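Local coordinates for uncharacterized protein (PDB 5AZ0) that probably reduces aldehyde and ketone substrates with a nicotinamide cofactor, as a silkworm aldo-keto reductase of the TIM-barrel fold, at residues 105-110 against 316-321; 312-317 against 322-327. One frame throughout, in Å; residues are numbered along the deposited sequence.

Contact 1: 105-110 against 316-321; sequences VWQHYH and LFWQPY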
# COMPACT_ATOMS: atom_id res chain seq x y z
N VAL A 105 7.54 8.53 1.76
CA VAL A 105 8.54 9.53 1.36
C VAL A 105 8.90 9.19 -0.08
O VAL A 105 9.35 8.00 -0.40
CB VAL A 105 9.81 9.34 2.21
CG1 VAL A 105 10.99 10.20 1.74
CG2 VAL A 105 9.47 9.68 3.66
N TRP A 106 8.82 10.20 -0.94
CA TRP A 106 9.05 10.04 -2.35
C TRP A 106 10.51 10.14 -2.76
O TRP A 106 11.42 10.39 -1.90
CB TRP A 106 8.17 11.08 -3.08
CG TRP A 106 7.85 10.88 -4.56
CD1 TRP A 106 8.28 11.68 -5.59
CD2 TRP A 106 7.01 9.88 -5.16
NE1 TRP A 106 7.78 11.23 -6.79
CE2 TRP A 106 6.98 10.15 -6.57
CE3 TRP A 106 6.30 8.80 -4.67
CZ2 TRP A 106 6.27 9.36 -7.47
CZ3 TRP A 106 5.56 8.01 -5.55
CH2 TRP A 106 5.55 8.29 -6.95
N GLN A 107 10.76 10.01 -4.08
CA GLN A 107 12.09 9.68 -4.67
C GLN A 107 13.08 10.77 -4.57
O GLN A 107 14.31 10.50 -4.51
CB GLN A 107 11.97 9.27 -6.16
CG GLN A 107 11.43 7.86 -6.37
CD GLN A 107 9.99 7.65 -5.97
OE1 GLN A 107 9.71 7.37 -4.82
NE2 GLN A 107 9.08 7.69 -6.91
N HIS A 108 12.58 12.01 -4.42
CA HIS A 108 13.52 13.14 -4.21
C HIS A 108 13.93 13.43 -2.81
O HIS A 108 14.74 14.35 -2.58
CB HIS A 108 13.04 14.40 -4.93
CG HIS A 108 11.74 14.93 -4.47
ND1 HIS A 108 10.57 14.25 -4.62
CD2 HIS A 108 11.40 16.14 -3.95
CE1 HIS A 108 9.56 15.00 -4.19
NE2 HIS A 108 10.04 16.16 -3.81
N TYR A 109 13.51 12.60 -1.86
CA TYR A 109 13.90 12.85 -0.45
C TYR A 109 14.70 11.66 0.06
O TYR A 109 14.39 11.07 1.12
CB TYR A 109 12.58 13.17 0.37
CG TYR A 109 12.06 14.56 0.15
CD1 TYR A 109 12.70 15.63 0.72
CD2 TYR A 109 10.98 14.84 -0.66
CE1 TYR A 109 12.30 16.93 0.47
CE2 TYR A 109 10.54 16.18 -0.88
CZ TYR A 109 11.21 17.20 -0.33
OH TYR A 109 10.82 18.52 -0.49
N HIS A 110 15.72 11.20 -0.70
CA HIS A 110 16.44 9.92 -0.35
C HIS A 110 17.70 10.14 0.33
O HIS A 110 18.32 9.18 0.85
CB HIS A 110 16.63 8.97 -1.52
CG HIS A 110 15.46 8.11 -1.80
ND1 HIS A 110 15.60 6.79 -2.12
CD2 HIS A 110 14.12 8.35 -1.81
CE1 HIS A 110 14.41 6.24 -2.30
NE2 HIS A 110 13.49 7.18 -2.17
N LEU A 316 7.21 2.39 -16.72
CA LEU A 316 8.35 2.17 -17.65
C LEU A 316 9.32 3.30 -17.66
O LEU A 316 10.52 3.06 -17.76
CB LEU A 316 7.86 1.87 -19.08
CG LEU A 316 7.16 0.48 -19.08
CD1 LEU A 316 6.19 0.36 -20.25
CD2 LEU A 316 8.15 -0.71 -18.99
N PHE A 317 8.83 4.53 -17.45
CA PHE A 317 9.73 5.72 -17.27
C PHE A 317 10.77 5.60 -16.18
O PHE A 317 11.73 6.31 -16.23
CB PHE A 317 8.96 7.01 -17.09
CG PHE A 317 7.77 6.89 -16.18
CD1 PHE A 317 7.91 7.01 -14.80
CD2 PHE A 317 6.51 6.70 -16.71
CE1 PHE A 317 6.81 6.89 -13.97
CE2 PHE A 317 5.42 6.57 -15.88
CZ PHE A 317 5.56 6.65 -14.50
N TRP A 318 10.63 4.66 -15.21
CA TRP A 318 11.69 4.50 -14.21
C TRP A 318 12.70 3.41 -14.47
O TRP A 318 13.70 3.34 -13.73
CB TRP A 318 11.06 4.32 -12.79
CG TRP A 318 10.43 5.60 -12.24
CD1 TRP A 318 10.85 6.90 -12.46
CD2 TRP A 318 9.29 5.70 -11.38
NE1 TRP A 318 10.04 7.78 -11.77
CE2 TRP A 318 9.08 7.08 -11.11
CE3 TRP A 318 8.46 4.77 -10.77
CZ2 TRP A 318 8.07 7.54 -10.29
CZ3 TRP A 318 7.43 5.23 -9.93
CH2 TRP A 318 7.25 6.63 -9.70
N GLN A 319 12.49 2.59 -15.51
CA GLN A 319 13.49 1.50 -15.85
C GLN A 319 14.94 1.89 -15.90
O GLN A 319 15.76 1.15 -15.37
CB GLN A 319 13.20 0.76 -17.15
CG GLN A 319 11.84 0.08 -17.19
CD GLN A 319 11.71 -1.00 -18.29
OE1 GLN A 319 10.93 -1.95 -18.15
NE2 GLN A 319 12.45 -0.82 -19.40
N PRO A 320 15.28 3.05 -16.49
CA PRO A 320 16.72 3.43 -16.57
C PRO A 320 17.36 3.87 -15.25
O PRO A 320 18.58 4.12 -15.23
CB PRO A 320 16.75 4.63 -17.53
CG PRO A 320 15.38 4.82 -18.01
CD PRO A 320 14.40 4.00 -17.19
N TYR A 321 16.60 3.95 -14.14
CA TYR A 321 17.19 4.48 -12.87
C TYR A 321 17.81 3.39 -12.08
O TYR A 321 17.31 2.28 -12.05
CB TYR A 321 16.11 5.27 -12.07
CG TYR A 321 15.78 6.54 -12.81
CD1 TYR A 321 14.86 6.54 -13.79
CD2 TYR A 321 16.47 7.73 -12.52
CE1 TYR A 321 14.62 7.69 -14.53
CE2 TYR A 321 16.25 8.89 -13.23
CZ TYR A 321 15.35 8.86 -14.23
OH TYR A 321 15.10 10.01 -14.94

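Contact 2: 312-317 against 322-327; sequences TVRPLF and ENYPFD. With ACT (acetate ion), chain G.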
# COMPACT_ATOMS: atom_id res chain seq x y z
N THR A 312 0.21 -5.17 -13.04
CA THR A 312 -0.70 -4.03 -13.28
C THR A 312 0.02 -2.69 -13.23
O THR A 312 -0.29 -1.83 -14.02
CB THR A 312 -1.83 -4.06 -12.25
OG1 THR A 312 -2.56 -5.30 -12.37
CG2 THR A 312 -2.75 -2.87 -12.42
N VAL A 313 1.01 -2.54 -12.34
CA VAL A 313 1.71 -1.23 -12.12
C VAL A 313 3.19 -1.33 -12.49
O VAL A 313 3.99 -1.88 -11.74
CB VAL A 313 1.54 -0.73 -10.65
CG1 VAL A 313 2.32 0.56 -10.40
CG2 VAL A 313 0.06 -0.52 -10.30
N ARG A 314 3.55 -0.82 -13.66
CA ARG A 314 4.90 -1.03 -14.22
C ARG A 314 5.31 0.26 -14.85
O ARG A 314 5.02 0.55 -15.99
CB ARG A 314 4.96 -2.20 -15.21
CG ARG A 314 6.39 -2.48 -15.74
CD ARG A 314 6.42 -3.53 -16.88
NE ARG A 314 6.02 -4.85 -16.40
CZ ARG A 314 6.82 -5.76 -15.85
NH1 ARG A 314 8.11 -5.54 -15.70
NH2 ARG A 314 6.31 -6.93 -15.48
N PRO A 315 5.88 1.13 -14.05
CA PRO A 315 6.13 2.47 -14.54
C PRO A 315 7.40 2.48 -15.39
O PRO A 315 8.51 2.60 -14.87
CB PRO A 315 6.22 3.30 -13.24
CG PRO A 315 6.64 2.32 -12.20
CD PRO A 315 6.15 0.98 -12.61
N LEU A 316 7.21 2.39 -16.72
CA LEU A 316 8.35 2.17 -17.65
C LEU A 316 9.32 3.30 -17.66
O LEU A 316 10.52 3.06 -17.76
CB LEU A 316 7.86 1.87 -19.08
CG LEU A 316 7.16 0.48 -19.08
CD1 LEU A 316 6.19 0.36 -20.25
CD2 LEU A 316 8.15 -0.71 -18.99
N PHE A 317 8.83 4.53 -17.45
CA PHE A 317 9.73 5.72 -17.27
C PHE A 317 10.77 5.60 -16.18
O PHE A 317 11.73 6.31 -16.23
CB PHE A 317 8.96 7.01 -17.09
CG PHE A 317 7.77 6.89 -16.18
CD1 PHE A 317 7.91 7.01 -14.80
CD2 PHE A 317 6.51 6.70 -16.71
CE1 PHE A 317 6.81 6.89 -13.97
CE2 PHE A 317 5.42 6.57 -15.88
CZ PHE A 317 5.56 6.65 -14.50
N GLU A 322 18.88 3.67 -11.38
CA GLU A 322 19.40 2.69 -10.49
C GLU A 322 18.32 2.28 -9.42
O GLU A 322 17.46 3.09 -9.01
CB GLU A 322 20.69 3.20 -9.87
CG GLU A 322 21.83 3.25 -10.92
CD GLU A 322 23.23 3.54 -10.41
OE1 GLU A 322 23.47 3.69 -9.17
OE2 GLU A 322 24.11 3.64 -11.29
N ASN A 323 18.31 1.01 -9.06
CA ASN A 323 17.36 0.44 -8.09
C ASN A 323 15.92 0.34 -8.55
O ASN A 323 15.04 -0.11 -7.80
CB ASN A 323 17.49 1.15 -6.73
CG ASN A 323 18.78 0.85 -6.05
OD1 ASN A 323 19.55 1.74 -5.64
ND2 ASN A 323 18.99 -0.39 -5.80
N TYR A 324 15.66 0.63 -9.82
CA TYR A 324 14.40 0.22 -10.36
C TYR A 324 14.18 -1.26 -10.06
O TYR A 324 15.09 -2.08 -10.29
CB TYR A 324 14.38 0.37 -11.84
CG TYR A 324 13.09 -0.06 -12.49
CD1 TYR A 324 11.97 0.76 -12.47
CD2 TYR A 324 13.01 -1.24 -13.21
CE1 TYR A 324 10.78 0.41 -13.09
CE2 TYR A 324 11.85 -1.60 -13.85
CZ TYR A 324 10.72 -0.79 -13.81
OH TYR A 324 9.54 -1.14 -14.49
N PRO A 325 13.00 -1.61 -9.51
CA PRO A 325 12.91 -2.93 -8.87
C PRO A 325 12.48 -4.06 -9.78
O PRO A 325 12.79 -5.19 -9.47
CB PRO A 325 11.86 -2.72 -7.74
CG PRO A 325 10.99 -1.62 -8.28
CD PRO A 325 11.92 -0.69 -9.06
N PHE A 326 11.77 -3.76 -10.83
CA PHE A 326 11.16 -4.78 -11.64
C PHE A 326 12.08 -5.24 -12.80
O PHE A 326 13.10 -4.59 -13.10
CB PHE A 326 9.82 -4.28 -12.16
CG PHE A 326 8.94 -3.62 -11.13
CD1 PHE A 326 8.82 -4.14 -9.82
CD2 PHE A 326 8.23 -2.47 -11.46
CE1 PHE A 326 7.99 -3.53 -8.89
CE2 PHE A 326 7.40 -1.87 -10.54
CZ PHE A 326 7.28 -2.41 -9.25
N ASP A 327 11.69 -6.33 -13.46
CA ASP A 327 12.44 -6.84 -14.65
C ASP A 327 12.36 -5.80 -15.73
O ASP A 327 11.33 -5.24 -15.93
CB ASP A 327 11.88 -8.20 -15.17
CG ASP A 327 12.31 -9.40 -14.28
OD1 ASP A 327 13.30 -9.29 -13.51
OD2 ASP A 327 11.63 -10.46 -14.34
C ACT G . 3.24 -6.45 -17.31
O ACT G . 3.75 -7.51 -16.81
OXT ACT G . 3.59 -5.24 -17.13
CH3 ACT G . 2.06 -6.60 -18.17
O HOH W 1 9.82 -2.96 -16.19

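Contact 1: 105-110 against 316-321
The indoles of Trp106 and Trp318 meet through their benzo ends, CH2 of Trp106 lying 3.6 Å from CH2 of Trp318. Trp106 comes in at the edge of the Trp318 ring, near its plane. The six-membered rings have centroids 5.7 Å apart and planes inclined at 65°. Trp106 has CG opposite the backbone N (chi1 -161°), which carries the benzo end toward Trp318, whereas Trp318 keeps CG beside the backbone N. Gln107 adds the second touch: a bend at chi2 (67°) folds its chain back, so that NE2 sits 3.2 Å above the Trp106 ring plane, over its centre, and 3.5 Å from CH2 of Trp318. Its amide plane stands almost perpendicular to the Trp318 ring and is tilted to that of Trp106. On one face of Trp318 lies CE1 of its neighbour Phe317. Trp106 NE1 is hydrogen-bonded to the carbonyl of Met341, and Trp138 meets both tryptophans. No hydrogen bond links the C-terminal loop at 316-321 to the loop after strand 100-105. The chemistry is thus buried aromatic packing with one amide nitrogen poised over a ring, consistent with a largely aromatic wall at the C-terminal mouth of the barrel, where aldo-keto reductases have their active site.

Contact 2: 312-317 against 322-327
Arg314 and Tyr324 cross at about a right angle, with CG of the arginine 3.6 Å from OH of the tyrosine and the guanidinium and phenol planes 51° apart. One water ties them together: it accepts from Arg314 NH1 and from Tyr324 OH (2.5 Å) and donates to the carbonyl O of Asp327. It lies in the plane of both flat groups, at their edges. That carbonyl is also close to NH1, but at an angle too poor for a direct bond. The arginine runs extended from CA (chi1 -177°) and turns at chi3 (-66°), which presents NE and NH2 to an acetate probably taken from the crystallisation liquor. NE reaches OXT of the acetate at 2.6 Å and NH2 reaches its O at 2.9 Å. Away from the acetate, Pro315 and Phe326 also cross at about a right angle, CD of the proline meeting CE2 of the phenylalanine at 3.7 Å in the plane of the ring. Pro325 CG covers one face of Phe326, and Arg311 makes a cation-pi contact with it. Tyr324 CE1 rests 3.6 Å from Pro315 O. Val313 N and Thr312 N are hydrogen-bonded to Glu199, to OE1 and OE2 respectively. Both segments belong to the long loop after helix 297-304, which in aldo-keto reductases folds over the C-terminal ends of the strands and helps to line the substrate pocket, as it probably does here.

Both contacts are built on the C-terminal loop, with centres about 9 Å apart on the same side of the chain's centre; their ranges overlap at Leu316 and Phe317, which carry neither contact. Contact 1 is fully buried and long-range, joining that loop to the one after strand 100-105 across some two hundred residues. Contact 2 is local, a fold of the loop on itself, and only partly buried. Neither has a direct hydrogen bond across. With its greater burial contact 1 relies on aromatic rings and an amide, while contact 2 is bridged by a water and has an acetate on its arginine. Trp318, which carries contact 1, also packs against Tyr324 of contact 2, Trp318 O lying 3.4 Å from Tyr324 CD1.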